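Side-chain contact in cellulosomal family-48 processive glycoside hydrolase (Bacteroides cellulosolvens, PDB 2Y3N), which probably cleaves cellulose as a cellobiosidase, here represented by its calcium-binding dockerin domain, the part that docks onto a cohesin: residues V3-D8 and G13-A18. Sequence-based numbering, arbitrary orientation.
Sequences VKLKGD and GVINMA. With CA (calcium ion), chain G.
Asp8 reaches across to Gly13 and, through a calcium ion, to Val14. Its CB lies against Ile15, with Asp8 CB 3.6 Å from Ile15 CD1. CG is anti to the backbone N (chi1 -168°), and this brings the carboxylate up to Gly13 N and the calcium. There the two oxygens divide their work. Asp8 OD1 binds the calcium at 2.4 Å. Asp8 OD2 accepts a hydrogen bond from Gly13 N at 2.9 Å. The N-H comes to the syn side of OD2, 28° out of the carboxylate plane, and the bond is moderately bent (149°). Val14 gives the metal its backbone O, not its side chain. Val14 O sits 3.2 Å from Asp8 OD1, a close approach of two oxygens that the shared ion explains.

Behind the carboxylate, methyl groups pack on backbone. Ile15 CD1 rests over the end of the Leu5 to Asp8 type II turn, 3.3 Å from Asp8 N, and also meets Leu5 CB. Leu5 CD1 touches the carbonyl Gly13 O. The turn is closed by a hydrogen bond from Asp8 N to Leu5 O. Gly7 has a positive phi, at which a CB would press on the carbonyl O of Lys6.

Asn10, Asp12 and Asp19 complete the protein ligands of the calcium. A metal-bound water donates to Asn16 OD1. Asn16 is also the N-cap of helix 17-26, with a weak hydrogen bond from Ala18 N, and its ND2 hydrogen-bonds to the backbone of the partner protein chain.

This is the start of an EF-hand-like calcium loop of a dockerin. One carboxylate both binds the metal and ties down the loop backbone at Gly13. The ion probably offsets the negative charge gathered here. Through the water on Asn16 and through Asp19, it also links the loop to the start of a helix that meets the partner protein.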
loop_
_atom_site.group_PDB
_atom_site.type_symbol
_atom_site.label_atom_id
_atom_site.label_comp_id
_atom_site.label_asym_id
_atom_site.label_seq_id
_atom_site.Cartn_x
_atom_site.Cartn_y
_atom_site.Cartn_z
ATOM N N VAL D 3 -26.607 -3.699 1.910
ATOM C CA VAL D 3 -25.597 -3.758 0.851
ATOM C C VAL D 3 -24.429 -4.756 1.113
ATOM O O VAL D 3 -23.721 -4.674 2.126
ATOM C CB VAL D 3 -25.049 -2.339 0.497
ATOM C CG1 VAL D 3 -24.268 -2.411 -0.808
ATOM C CG2 VAL D 3 -26.234 -1.339 0.400
ATOM N N LYS D 4 -24.222 -5.655 0.159
ATOM C CA LYS D 4 -23.204 -6.710 0.276
ATOM C C LYS D 4 -22.446 -6.713 -1.026
ATOM O O LYS D 4 -22.758 -7.510 -1.937
ATOM C CB LYS D 4 -23.879 -8.087 0.540
ATOM C CG LYS D 4 -24.457 -8.272 2.013
ATOM C CD LYS D 4 -24.381 -9.761 2.487
ATOM C CE LYS D 4 -25.472 -10.171 3.487
ATOM N NZ LYS D 4 -25.402 -9.433 4.801
ATOM N N LEU D 5 -21.482 -5.796 -1.151
ATOM C CA LEU D 5 -20.642 -5.775 -2.320
ATOM C C LEU D 5 -19.909 -7.107 -2.440
ATOM O O LEU D 5 -19.544 -7.715 -1.428
ATOM C CB LEU D 5 -19.613 -4.652 -2.272
ATOM C CG LEU D 5 -20.161 -3.245 -2.044
ATOM C CD1 LEU D 5 -18.965 -2.347 -1.889
ATOM C CD2 LEU D 5 -21.039 -2.801 -3.185
ATOM N N LYS D 6 -19.720 -7.526 -3.693
ATOM C CA LYS D 6 -18.938 -8.700 -4.050
ATOM C C LYS D 6 -17.523 -8.422 -3.554
ATOM O O LYS D 6 -16.888 -7.445 -3.964
ATOM C CB LYS D 6 -18.968 -8.908 -5.577
ATOM C CG LYS D 6 -18.464 -10.262 -6.106
ATOM C CD LYS D 6 -19.307 -10.704 -7.313
ATOM C CE LYS D 6 -18.940 -12.114 -7.842
ATOM N NZ LYS D 6 -17.619 -12.156 -8.529
ATOM N N GLY D 7 -17.062 -9.237 -2.615
ATOM C CA GLY D 7 -15.703 -9.091 -2.106
ATOM C C GLY D 7 -15.659 -8.392 -0.764
ATOM O O GLY D 7 -14.618 -8.340 -0.118
ATOM N N ASP D 8 -16.804 -7.858 -0.337
ATOM C CA ASP D 8 -16.891 -7.242 0.997
ATOM C C ASP D 8 -17.018 -8.325 2.103
ATOM O O ASP D 8 -18.116 -8.556 2.634
ATOM C CB ASP D 8 -18.100 -6.288 1.056
ATOM C CG ASP D 8 -18.093 -5.399 2.304
ATOM O OD1 ASP D 8 -17.044 -5.382 2.982
ATOM O OD2 ASP D 8 -19.113 -4.733 2.609
ATOM N N GLY D 13 -18.925 -2.147 3.912
ATOM C CA GLY D 13 -19.207 -1.216 2.806
ATOM C C GLY D 13 -18.065 -0.870 1.843
ATOM O O GLY D 13 -18.292 -0.204 0.822
ATOM N N VAL D 14 -16.838 -1.336 2.144
ATOM C CA VAL D 14 -15.657 -1.011 1.310
ATOM C C VAL D 14 -14.851 -2.296 1.070
ATOM O O VAL D 14 -14.953 -3.264 1.821
ATOM C CB VAL D 14 -14.726 0.098 1.921
ATOM C CG1 VAL D 14 -15.488 1.417 2.219
ATOM C CG2 VAL D 14 -13.984 -0.435 3.157
ATOM N N ILE D 15 -14.132 -2.326 -0.026
ATOM C CA ILE D 15 -13.323 -3.473 -0.346
ATOM C C ILE D 15 -11.897 -3.006 -0.167
ATOM O O ILE D 15 -11.409 -2.234 -0.967
ATOM C CB ILE D 15 -13.484 -3.907 -1.814
ATOM C CG1 ILE D 15 -14.967 -4.131 -2.199
ATOM C CG2 ILE D 15 -12.578 -5.163 -2.166
ATOM C CD1 ILE D 15 -15.673 -4.941 -1.265
ATOM N N ASN D 16 -11.223 -3.539 0.846
ATOM C CA ASN D 16 -9.817 -3.262 1.062
ATOM C C ASN D 16 -9.025 -4.506 1.570
ATOM O O ASN D 16 -9.438 -5.681 1.396
ATOM C CB ASN D 16 -9.653 -2.052 2.009
ATOM C CG ASN D 16 -10.365 -2.256 3.384
ATOM O OD1 ASN D 16 -10.477 -3.380 3.876
ATOM N ND2 ASN D 16 -10.821 -1.153 3.999
ATOM N N MET D 17 -7.883 -4.247 2.174
ATOM C CA MET D 17 -6.921 -5.328 2.515
ATOM C C MET D 17 -7.435 -6.169 3.687
ATOM O O MET D 17 -7.077 -7.364 3.833
ATOM C CB MET D 17 -5.526 -4.722 2.812
ATOM C CG MET D 17 -4.436 -5.769 3.066
ATOM S SD MET D 17 -4.164 -6.882 1.689
ATOM C CE MET D 17 -3.119 -5.852 0.650
ATOM N N ALA D 18 -8.290 -5.561 4.521
ATOM C CA ALA D 18 -8.911 -6.276 5.639
ATOM C C ALA D 18 -9.782 -7.388 5.120
ATOM O O ALA D 18 -9.866 -8.442 5.763
ATOM C CB ALA D 18 -9.710 -5.330 6.583
HETATM CA CA CA G . -14.813 -4.776 3.693
HETATM O O HOH W 1 -12.909 -3.955 5.010
#